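Local coordinates for CAG pathogenicity island protein 13 (Helicobacter pylori, PDB 2G3V), which is of unknown function but is encoded on the cag pathogenicity island, whose genes specify a type IV secretion system, at residues A[47-52]-A[91-96]; A[57-62]-A[84-89]; A[107-112]-A[164-169]; A[123-128]-A[141-146]. All coordinates share one frame; numbering follows the deposited sequence.

Contact 1. Residues A[47-52]-A[91-96]; sequences TMHDFF and LLESET
An antiparallel pair of long helices, 35-57 and 82-105, forms the middle of this all-helical fold, and the pair meets here through Phe52 and His49 on one side and Leu92, Glu93 and Thr96 on the other. The short segment axes approach to 8.4 Å at -151°, and Phe52 CA and Glu93 CA, 5.2 Å apart, are the nearest CA pair of the two segments. Phe52 contributes the most surface. Its CG stands anti to the carbonyl carbon (chi1 -61°), which lays one face of the ring on the neighbouring helix: Leu92 CB sits over that face, 3.9 Å from the ring centroid, as a CH-pi contact. The Leu92 branch CD2 reaches the CE1 side of the same ring, while the backbone oxygen of Met48 lies over the opposite face, toward its rim. Thr96 adds its methyl at the rim, near the ring plane, with CG2 3.4 Å from Phe52 CE2. One turn earlier on helix 35-57, His49 swings its imidazole toward the other helix, its CG anti to the backbone N. Glu93 CG lies off-centre above that ring, 4.1 Å from the centroid. The carboxylate runs on to a hydrogen bond between Glu93 OE1 and NE2 of His56, about two turns beyond His49. At the edge of its own ring, His49 ND1 makes a weak hydrogen bond to Asp50 OD1, 3.5 Å long but nearly straight at 165°.

Contact 2. Residues A[57-62]-A[84-89]; sequences TNKGAL and KFKKVY
Leu62 and Lys86 bury most of the surface in this contact, where a methyl of Leu62 meets the methylene next to the ammonium of Lys86: Leu62 CD2 presses on Lys86 CE at 3.3 Å, tighter than usual for two carbons. Leu62 reaches across with CG anti to the backbone N (chi1 170°), which sends one methyl to Lys86 and the other toward Phe85 and Tyr89. CD2 takes the lysine, while CD1 faces CB of Phe85, 4.0 Å away, and lies 4.4 Å from Tyr89 CE2. The Lys86 chain bends at chi3 (-59°), which carries its ammonium end toward the start of helix 59-69. There the aliphatic part of Lys59 crosses it at about a right angle, with Lys59 CE 3.1 Å from Lys86 NZ. The two ammonium nitrogens, Lys59 NZ and Lys86 NZ, are 4.3 Å apart, a like-charge pair that probably costs some energy. The backbone turn that presents Leu62 is closed by Asn58, the N-cap of helix 59-69: Ala61 N donates to Asn58 OD1 over 2.8 Å from above the carbonyl plane. Around this pair, helix 35-57 packs through Met55 on both Leu62 and Tyr89 and through His56 on Lys86, while Ile143 of helix 136-149 touches Phe85 and Val88.

Contact 3. Residues A[107-112]-A[164-169]; sequences PNFLFS and NFYANL
The loop 107-112 has no regular helix or strand and runs past the C-terminal end of helix 160-168, where Asn108 CA comes within 5.6 Å of Tyr166 CA and the helical backbone ends before Leu169. Two aromatic side chains of the loop, Phe109 and Phe111, each find a partner on the helix end. Phe109 turns its ring edge to the face of Tyr166 in an offset edge-to-face pair, with centroids 5.4 Å apart and planes at 67°. The closest atoms are Phe109 CD1 and Tyr166 CZ at 3.6 Å, and CE1 of Phe109 continues toward the tyrosine hydroxyl. Tyr166 holds its CG anti to the carbonyl carbon (chi1 -82°), which directs the ring at the loop and also brings its CD1 to 3.5 Å from the backbone oxygen of Asn108. Phe111 reverses the roles: here the ring is the surface and an aliphatic side chain lies upon it. Leu169 CD1 stands 4.2 Å from the Phe111 centroid, 13° off the normal, as a CH-pi contact toward the CG side, and Leu169 CB reaches the far rim 4.1 Å from Phe111 CZ. Asn108 also packs on the helix end, with its CB 3.4 Å from Tyr166 O. Behind the loop, helix 82-105 receives Phe109 on Leu99 and Ile103, whereas helix 172-180 flanks the other segment, with Gln174 and Tyr175 against Leu169 and Tyr178 stacked on Phe165.

Contact 4. Residues A[123-128]-A[141-146]; sequences LPFFSK and SQIELY
Phe125, on a 3-10 turn in the connection between helices 82-105 and 128-133, packs its ring against helix 136-149 and makes a T-shaped (edge-to-face) pair with Tyr146. The ring planes stand at 85° and the centroids 4.8 Å apart; Phe125 CE2 lies over the centre of the tyrosine ring, 3.4 Å above its plane. Ile143 meets another part of the phenylalanine edge, with CG1 3.7 Å from Phe125 CE1. Gln142 covers one face: its extended chain places OE1 3.7 Å above the ring plane, toward the rim, with the amide and ring planes 63° apart. The same amide lies along Pro124, whose CB is 3.5 Å from Gln142 OE1. This oxygen is buried by the contact and has no polar partner in the model.

Further out, the 3-10 turn is tied by Leu123 O, which accepts from both Phe126 N and Ser127 N. CG of Phe125 is anti to the carbonyl carbon (chi1 -68°), aiming the ring at the helix, while Leu92 of helix 82-105 supports the same side chain. Ser127 is an N-cap, its OG accepting from Ile130 N at the start of helix 128-133. The outer end of the tyrosine ring is held by a hydrogen bond between Tyr146 OH and Ile121 O. Separately, Tyr89 OH is hydrogen-bonded to the backbone oxygen of Phe125.

Overall arrangement
Contacts 1, 2 and 4 form one continuous patch, whereas contact 3 stands apart, its centre about 23 Å from that of contact 1 and its burial only partial. Contact 1 lies deepest, about 8 Å from the chain centre, and shares helix 82-105 with contact 2, which sits about 17 Å out and adds the paired lysines Lys59 and Lys86 to an apolar Leu62 contact. Phe52 CD1 touches Tyr89 CD1 at 3.5 Å, joining them. Contact 4 meets both: Leu92 CD2 packs 3.5 Å from Phe125 CB, and Val88, on segment 84-89, packs on Ile143 of contact 4. Edge-to-face rings recur in contacts 3 and 4, on opposite sides of the chain's centre.

Contact 1. Residues A[47-52]-A[91-96]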
# COMPACT_ATOMS: atom_id res chain seq x y z
N THR A 47 -10.58 2.28 0.89
CA THR A 47 -11.24 0.98 0.88
C THR A 47 -10.31 -0.08 1.50
O THR A 47 -10.76 -0.94 2.25
CB THR A 47 -11.61 0.59 -0.57
OG1 THR A 47 -12.35 1.67 -1.14
CG2 THR A 47 -12.45 -0.69 -0.61
N MSE A 48 -9.02 -0.01 1.19
CA MSE A 48 -8.09 -0.99 1.74
C MSE A 48 -7.90 -0.75 3.23
O MSE A 48 -7.90 -1.69 4.06
CB MSE A 48 -6.74 -0.91 1.01
CG MSE A 48 -6.84 -1.23 -0.47
SE MSE A 48 -5.13 -1.44 -1.31
CE MSE A 48 -4.70 0.40 -1.68
N HIS A 49 -7.73 0.51 3.60
CA HIS A 49 -7.55 0.88 4.99
C HIS A 49 -8.67 0.34 5.88
O HIS A 49 -8.42 -0.08 7.01
CB HIS A 49 -7.46 2.40 5.13
CG HIS A 49 -7.52 2.87 6.55
ND1 HIS A 49 -8.70 2.99 7.26
CD2 HIS A 49 -6.53 3.23 7.42
CE1 HIS A 49 -8.44 3.39 8.49
NE2 HIS A 49 -7.13 3.54 8.61
N ASP A 50 -9.90 0.37 5.39
CA ASP A 50 -11.02 -0.14 6.17
C ASP A 50 -10.98 -1.66 6.20
O ASP A 50 -11.31 -2.28 7.21
CB ASP A 50 -12.35 0.34 5.58
CG ASP A 50 -12.45 1.88 5.54
OD1 ASP A 50 -12.05 2.53 6.54
OD2 ASP A 50 -12.93 2.44 4.51
N PHE A 51 -10.56 -2.26 5.09
CA PHE A 51 -10.46 -3.71 4.96
C PHE A 51 -9.46 -4.20 5.98
O PHE A 51 -9.73 -5.12 6.75
CB PHE A 51 -10.00 -4.08 3.56
CG PHE A 51 -9.76 -5.55 3.36
CD1 PHE A 51 -10.83 -6.44 3.29
CD2 PHE A 51 -8.47 -6.04 3.23
CE1 PHE A 51 -10.61 -7.80 3.09
CE2 PHE A 51 -8.23 -7.39 3.03
CZ PHE A 51 -9.31 -8.28 2.96
N PHE A 52 -8.29 -3.57 5.97
CA PHE A 52 -7.24 -3.93 6.90
C PHE A 52 -7.75 -3.84 8.36
O PHE A 52 -7.61 -4.79 9.14
CB PHE A 52 -6.01 -3.03 6.70
CG PHE A 52 -5.38 -3.14 5.32
CD1 PHE A 52 -5.52 -4.30 4.56
CD2 PHE A 52 -4.66 -2.08 4.79
CE1 PHE A 52 -4.95 -4.40 3.29
CE2 PHE A 52 -4.08 -2.16 3.53
CZ PHE A 52 -4.22 -3.33 2.77
N LEU A 91 -0.53 -3.39 11.19
CA LEU A 91 0.54 -2.55 10.66
C LEU A 91 0.17 -1.98 9.29
O LEU A 91 0.66 -0.93 8.90
CB LEU A 91 1.83 -3.38 10.59
CG LEU A 91 3.18 -2.66 10.52
CD1 LEU A 91 3.45 -1.93 11.84
CD2 LEU A 91 4.28 -3.67 10.25
N LEU A 92 -0.69 -2.69 8.55
CA LEU A 92 -1.15 -2.24 7.24
C LEU A 92 -2.16 -1.12 7.42
O LEU A 92 -2.15 -0.15 6.66
CB LEU A 92 -1.81 -3.40 6.46
CG LEU A 92 -0.99 -4.16 5.41
CD1 LEU A 92 0.43 -4.37 5.89
CD2 LEU A 92 -1.65 -5.48 5.13
N GLU A 93 -3.03 -1.25 8.42
CA GLU A 93 -4.03 -0.22 8.69
C GLU A 93 -3.32 1.06 9.09
O GLU A 93 -3.70 2.16 8.68
CB GLU A 93 -4.95 -0.64 9.84
CG GLU A 93 -6.06 0.36 10.13
CD GLU A 93 -6.59 0.26 11.55
OE1 GLU A 93 -6.88 -0.86 12.00
OE2 GLU A 93 -6.72 1.31 12.21
N SER A 94 -2.27 0.91 9.89
CA SER A 94 -1.48 2.04 10.34
C SER A 94 -0.85 2.78 9.16
O SER A 94 -0.97 3.99 9.05
CB SER A 94 -0.37 1.56 11.29
OG SER A 94 -0.91 0.95 12.45
N GLU A 95 -0.17 2.04 8.29
CA GLU A 95 0.48 2.65 7.14
C GLU A 95 -0.53 3.29 6.19
O GLU A 95 -0.28 4.36 5.64
CB GLU A 95 1.33 1.62 6.38
CG GLU A 95 2.40 0.97 7.25
CD GLU A 95 3.18 1.99 8.08
OE1 GLU A 95 3.73 2.96 7.50
OE2 GLU A 95 3.25 1.83 9.32
N THR A 96 -1.69 2.66 5.99
CA THR A 96 -2.67 3.26 5.10
C THR A 96 -3.15 4.59 5.69
O THR A 96 -3.48 5.54 4.97
CB THR A 96 -3.86 2.30 4.83
OG1 THR A 96 -4.42 1.84 6.06
CG2 THR A 96 -3.39 1.09 4.06

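Contact 2. Residues A[57-62]-A[84-89]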
# COMPACT_ATOMS: atom_id res chain seq x y z
N THR A 57 -9.77 -6.35 13.58
CA THR A 57 -10.84 -5.95 14.48
C THR A 57 -11.99 -6.96 14.46
O THR A 57 -12.73 -7.12 15.42
CB THR A 57 -11.41 -4.56 14.10
OG1 THR A 57 -10.41 -3.55 14.31
CG2 THR A 57 -12.64 -4.25 14.91
N ASN A 58 -12.12 -7.65 13.34
CA ASN A 58 -13.18 -8.64 13.15
C ASN A 58 -12.51 -10.00 13.05
O ASN A 58 -11.57 -10.18 12.27
CB ASN A 58 -13.92 -8.30 11.85
CG ASN A 58 -15.37 -8.74 11.84
OD1 ASN A 58 -15.68 -9.94 11.88
ND2 ASN A 58 -16.27 -7.77 11.77
N LYS A 59 -12.96 -10.96 13.86
CA LYS A 59 -12.37 -12.30 13.79
C LYS A 59 -13.09 -13.08 12.70
O LYS A 59 -12.48 -13.83 11.93
CB LYS A 59 -12.49 -13.03 15.13
CG LYS A 59 -11.44 -14.12 15.32
CD LYS A 59 -10.67 -13.96 16.65
CE LYS A 59 -9.39 -14.83 16.73
NZ LYS A 59 -9.65 -16.29 16.66
N GLY A 60 -14.40 -12.89 12.64
CA GLY A 60 -15.16 -13.57 11.62
C GLY A 60 -14.66 -13.08 10.29
O GLY A 60 -14.49 -13.87 9.34
N ALA A 61 -14.41 -11.78 10.20
CA ALA A 61 -13.94 -11.18 8.96
C ALA A 61 -12.63 -11.76 8.45
O ALA A 61 -12.51 -12.07 7.27
CB ALA A 61 -13.79 -9.67 9.11
N LEU A 62 -11.65 -11.92 9.34
CA LEU A 62 -10.37 -12.47 8.94
C LEU A 62 -10.42 -13.92 8.49
O LEU A 62 -9.76 -14.30 7.50
CB LEU A 62 -9.37 -12.36 10.09
CG LEU A 62 -8.04 -13.11 9.92
CD1 LEU A 62 -7.26 -12.53 8.76
CD2 LEU A 62 -7.25 -12.97 11.21
N LYS A 84 -0.75 -14.43 12.87
CA LYS A 84 0.29 -13.72 12.13
C LYS A 84 -0.33 -12.78 11.10
O LYS A 84 0.21 -11.71 10.79
CB LYS A 84 1.23 -14.72 11.44
CG LYS A 84 2.61 -14.16 11.11
CD LYS A 84 3.43 -15.12 10.28
CE LYS A 84 3.67 -16.46 10.97
NZ LYS A 84 4.49 -16.32 12.19
N PHE A 85 -1.47 -13.19 10.55
CA PHE A 85 -2.16 -12.37 9.56
C PHE A 85 -2.67 -11.11 10.22
O PHE A 85 -2.52 -10.02 9.68
CB PHE A 85 -3.32 -13.14 8.94
CG PHE A 85 -2.93 -14.00 7.80
CD1 PHE A 85 -2.52 -13.41 6.59
CD2 PHE A 85 -2.93 -15.38 7.90
CE1 PHE A 85 -2.13 -14.20 5.51
CE2 PHE A 85 -2.55 -16.17 6.83
CZ PHE A 85 -2.15 -15.58 5.63
N LYS A 86 -3.26 -11.28 11.39
CA LYS A 86 -3.80 -10.15 12.13
C LYS A 86 -2.71 -9.11 12.39
O LYS A 86 -2.98 -7.91 12.38
CB LYS A 86 -4.40 -10.65 13.44
CG LYS A 86 -5.52 -9.79 14.01
CD LYS A 86 -6.36 -10.58 15.02
CE LYS A 86 -6.97 -11.81 14.34
NZ LYS A 86 -7.83 -12.65 15.23
N LYS A 87 -1.49 -9.59 12.60
CA LYS A 87 -0.35 -8.72 12.87
C LYS A 87 -0.06 -7.73 11.74
O LYS A 87 -0.03 -6.52 11.97
CB LYS A 87 0.91 -9.54 13.14
CG LYS A 87 2.11 -8.70 13.56
CD LYS A 87 3.35 -9.54 13.83
CE LYS A 87 4.53 -8.64 14.22
NZ LYS A 87 5.77 -9.40 14.59
N VAL A 88 0.17 -8.25 10.54
CA VAL A 88 0.48 -7.38 9.40
C VAL A 88 -0.65 -6.40 9.15
O VAL A 88 -0.41 -5.24 8.86
CB VAL A 88 0.72 -8.19 8.10
CG1 VAL A 88 2.00 -8.99 8.22
CG2 VAL A 88 -0.45 -9.09 7.79
N TYR A 89 -1.88 -6.86 9.31
CA TYR A 89 -3.03 -6.00 9.06
C TYR A 89 -3.12 -4.84 10.04
O TYR A 89 -3.65 -3.78 9.72
CB TYR A 89 -4.30 -6.85 9.04
CG TYR A 89 -4.42 -7.65 7.76
CD1 TYR A 89 -4.50 -7.00 6.53
CD2 TYR A 89 -4.44 -9.05 7.77
CE1 TYR A 89 -4.60 -7.70 5.35
CE2 TYR A 89 -4.54 -9.77 6.58
CZ TYR A 89 -4.62 -9.09 5.38
OH TYR A 89 -4.75 -9.79 4.20

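Contact 3. Residues A[107-112]-A[164-169]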
# COMPACT_ATOMS: atom_id res chain seq x y z
N PRO A 107 -1.40 18.41 -0.75
CA PRO A 107 -2.18 18.24 -1.99
C PRO A 107 -1.48 17.56 -3.16
O PRO A 107 -2.01 16.59 -3.71
CB PRO A 107 -2.60 19.67 -2.32
CG PRO A 107 -2.90 20.21 -0.98
CD PRO A 107 -1.70 19.72 -0.15
N ASN A 108 -0.29 18.04 -3.52
CA ASN A 108 0.48 17.50 -4.65
C ASN A 108 1.14 16.14 -4.46
O ASN A 108 1.83 15.66 -5.36
CB ASN A 108 1.53 18.52 -5.10
CG ASN A 108 0.92 19.77 -5.69
OD1 ASN A 108 1.54 20.83 -5.70
ND2 ASN A 108 -0.30 19.65 -6.21
N PHE A 109 0.97 15.52 -3.30
CA PHE A 109 1.53 14.20 -3.08
C PHE A 109 0.51 13.37 -3.84
O PHE A 109 -0.69 13.45 -3.55
CB PHE A 109 1.51 13.86 -1.60
CG PHE A 109 2.15 12.57 -1.26
CD1 PHE A 109 3.53 12.48 -1.12
CD2 PHE A 109 1.38 11.41 -1.12
CE1 PHE A 109 4.14 11.26 -0.85
CE2 PHE A 109 1.98 10.18 -0.85
CZ PHE A 109 3.36 10.10 -0.71
N LEU A 110 0.96 12.58 -4.82
CA LEU A 110 0.06 11.81 -5.68
C LEU A 110 -0.24 12.79 -6.82
O LEU A 110 -1.39 13.07 -7.15
CB LEU A 110 -1.27 11.47 -4.98
CG LEU A 110 -1.34 10.46 -3.84
CD1 LEU A 110 -2.81 10.32 -3.43
CD2 LEU A 110 -0.76 9.12 -4.27
N PHE A 111 0.85 13.28 -7.41
CA PHE A 111 0.87 14.25 -8.48
C PHE A 111 0.58 13.64 -9.86
O PHE A 111 -0.23 14.16 -10.63
CB PHE A 111 2.26 14.90 -8.49
CG PHE A 111 2.32 16.26 -9.15
CD1 PHE A 111 1.61 17.34 -8.62
CD2 PHE A 111 3.13 16.46 -10.26
CE1 PHE A 111 1.71 18.60 -9.19
CE2 PHE A 111 3.24 17.74 -10.85
CZ PHE A 111 2.53 18.81 -10.30
N SER A 112 1.26 12.54 -10.17
CA SER A 112 1.11 11.90 -11.46
C SER A 112 0.63 10.48 -11.34
O SER A 112 0.32 10.00 -10.25
CB SER A 112 2.44 11.87 -12.18
OG SER A 112 3.30 10.93 -11.54
N ASN A 164 7.61 21.28 1.63
CA ASN A 164 7.95 22.45 0.84
C ASN A 164 8.05 22.06 -0.64
O ASN A 164 7.42 22.67 -1.50
CB ASN A 164 9.29 23.04 1.29
CG ASN A 164 9.17 23.86 2.56
OD1 ASN A 164 8.19 24.58 2.76
ND2 ASN A 164 10.18 23.78 3.42
N PHE A 165 8.85 21.03 -0.92
CA PHE A 165 9.04 20.54 -2.28
C PHE A 165 7.72 20.36 -3.00
O PHE A 165 7.46 20.98 -4.03
CB PHE A 165 9.78 19.21 -2.28
CG PHE A 165 9.89 18.59 -3.64
CD1 PHE A 165 10.77 19.13 -4.58
CD2 PHE A 165 9.05 17.55 -4.01
CE1 PHE A 165 10.79 18.64 -5.88
CE2 PHE A 165 9.07 17.06 -5.30
CZ PHE A 165 9.95 17.61 -6.25
N TYR A 166 6.89 19.48 -2.47
CA TYR A 166 5.59 19.21 -3.06
C TYR A 166 4.78 20.49 -3.18
O TYR A 166 4.02 20.66 -4.13
CB TYR A 166 4.81 18.18 -2.22
CG TYR A 166 5.22 16.75 -2.52
CD1 TYR A 166 4.91 16.16 -3.74
CD2 TYR A 166 5.96 16.02 -1.60
CE1 TYR A 166 5.33 14.87 -4.05
CE2 TYR A 166 6.39 14.73 -1.90
CZ TYR A 166 6.07 14.16 -3.12
OH TYR A 166 6.51 12.88 -3.40
N ALA A 167 4.95 21.39 -2.22
CA ALA A 167 4.21 22.64 -2.25
C ALA A 167 4.56 23.42 -3.50
O ALA A 167 3.71 24.05 -4.11
CB ALA A 167 4.52 23.46 -1.01
N ASN A 168 5.83 23.34 -3.90
CA ASN A 168 6.31 24.07 -5.08
C ASN A 168 6.12 23.37 -6.42
O ASN A 168 6.13 24.04 -7.46
CB ASN A 168 7.79 24.44 -4.90
CG ASN A 168 7.98 25.70 -4.08
OD1 ASN A 168 7.50 25.80 -2.94
ND2 ASN A 168 8.68 26.68 -4.65
N LEU A 169 5.95 22.05 -6.42
CA LEU A 169 5.79 21.33 -7.68
C LEU A 169 4.93 22.12 -8.64
O LEU A 169 3.89 22.66 -8.25
CB LEU A 169 5.16 19.96 -7.44
CG LEU A 169 6.11 18.91 -6.92
CD1 LEU A 169 5.37 17.60 -6.71
CD2 LEU A 169 7.25 18.73 -7.92

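Contact 4. Residues A[123-128]-A[141-146]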
# COMPACT_ATOMS: atom_id res chain seq x y z
N LEU A 123 -1.45 -3.95 -2.09
CA LEU A 123 -2.12 -4.94 -2.94
C LEU A 123 -1.93 -6.43 -2.61
O LEU A 123 -2.88 -7.21 -2.68
CB LEU A 123 -1.75 -4.68 -4.41
CG LEU A 123 -2.67 -3.76 -5.23
CD1 LEU A 123 -3.43 -2.82 -4.34
CD2 LEU A 123 -1.85 -2.99 -6.27
N PRO A 124 -0.71 -6.86 -2.24
CA PRO A 124 -0.41 -8.26 -1.89
C PRO A 124 -1.23 -8.83 -0.72
O PRO A 124 -1.32 -10.04 -0.53
CB PRO A 124 1.08 -8.23 -1.56
CG PRO A 124 1.58 -7.14 -2.42
CD PRO A 124 0.53 -6.07 -2.26
N PHE A 125 -1.81 -7.93 0.07
CA PHE A 125 -2.61 -8.33 1.22
C PHE A 125 -4.06 -7.91 1.04
O PHE A 125 -4.86 -8.05 1.96
CB PHE A 125 -2.06 -7.70 2.50
CG PHE A 125 -0.72 -8.23 2.92
CD1 PHE A 125 -0.59 -9.52 3.44
CD2 PHE A 125 0.43 -7.44 2.79
CE1 PHE A 125 0.67 -10.03 3.81
CE2 PHE A 125 1.69 -7.93 3.16
CZ PHE A 125 1.81 -9.23 3.66
N PHE A 126 -4.40 -7.40 -0.14
CA PHE A 126 -5.77 -6.95 -0.36
C PHE A 126 -6.46 -7.60 -1.56
O PHE A 126 -7.63 -7.97 -1.51
CB PHE A 126 -5.79 -5.42 -0.50
CG PHE A 126 -7.13 -4.88 -0.89
CD1 PHE A 126 -8.17 -4.84 0.04
CD2 PHE A 126 -7.37 -4.45 -2.20
CE1 PHE A 126 -9.42 -4.39 -0.32
CE2 PHE A 126 -8.62 -4.00 -2.57
CZ PHE A 126 -9.65 -3.97 -1.64
N SER A 127 -5.71 -7.73 -2.65
CA SER A 127 -6.23 -8.33 -3.86
C SER A 127 -6.41 -9.83 -3.77
O SER A 127 -5.48 -10.56 -3.39
CB SER A 127 -5.30 -8.00 -5.03
OG SER A 127 -5.28 -9.08 -5.94
N LYS A 128 -7.61 -10.29 -4.14
CA LYS A 128 -7.91 -11.72 -4.11
C LYS A 128 -7.06 -12.50 -5.11
O LYS A 128 -6.58 -13.58 -4.80
CB LYS A 128 -9.39 -11.97 -4.43
CG LYS A 128 -9.75 -13.46 -4.40
CD LYS A 128 -11.22 -13.66 -4.67
CE LYS A 128 -12.08 -12.94 -3.63
NZ LYS A 128 -13.50 -13.00 -4.05
N SER A 141 6.87 -15.56 4.35
CA SER A 141 8.02 -14.66 4.34
C SER A 141 7.62 -13.23 4.01
O SER A 141 8.26 -12.28 4.48
CB SER A 141 9.10 -15.15 3.37
OG SER A 141 8.59 -15.27 2.06
N GLN A 142 6.57 -13.07 3.21
CA GLN A 142 6.11 -11.74 2.87
C GLN A 142 5.64 -11.09 4.15
O GLN A 142 5.94 -9.93 4.41
CB GLN A 142 4.97 -11.82 1.85
CG GLN A 142 4.65 -10.48 1.16
CD GLN A 142 3.58 -10.59 0.10
OE1 GLN A 142 2.41 -10.86 0.41
NE2 GLN A 142 3.96 -10.39 -1.16
N ILE A 143 4.91 -11.85 4.96
CA ILE A 143 4.39 -11.35 6.23
C ILE A 143 5.56 -11.01 7.16
O ILE A 143 5.56 -9.97 7.82
CB ILE A 143 3.46 -12.40 6.89
CG1 ILE A 143 2.20 -12.58 6.04
CG2 ILE A 143 3.12 -12.00 8.32
CD1 ILE A 143 1.23 -13.62 6.58
N GLU A 144 6.55 -11.88 7.21
CA GLU A 144 7.72 -11.65 8.05
C GLU A 144 8.46 -10.39 7.60
O GLU A 144 8.77 -9.50 8.40
CB GLU A 144 8.67 -12.85 7.96
CG GLU A 144 9.56 -13.03 9.19
CD GLU A 144 8.75 -13.23 10.47
OE1 GLU A 144 7.99 -14.23 10.55
OE2 GLU A 144 8.87 -12.40 11.40
N LEU A 145 8.72 -10.30 6.30
CA LEU A 145 9.39 -9.15 5.71
C LEU A 145 8.68 -7.85 6.07
O LEU A 145 9.28 -6.93 6.60
CB LEU A 145 9.47 -9.31 4.18
CG LEU A 145 10.35 -8.31 3.42
CD1 LEU A 145 11.83 -8.54 3.74
CD2 LEU A 145 10.11 -8.46 1.95
N TYR A 146 7.38 -7.80 5.79
CA TYR A 146 6.59 -6.60 6.08
C TYR A 146 6.69 -6.23 7.55
O TYR A 146 6.88 -5.07 7.91
CB TYR A 146 5.11 -6.81 5.71
CG TYR A 146 4.76 -6.35 4.30
CD1 TYR A 146 3.99 -5.21 4.09
CD2 TYR A 146 5.22 -7.05 3.19
CE1 TYR A 146 3.69 -4.76 2.80
CE2 TYR A 146 4.93 -6.63 1.90
CZ TYR A 146 4.16 -5.48 1.70
OH TYR A 146 3.88 -5.07 0.43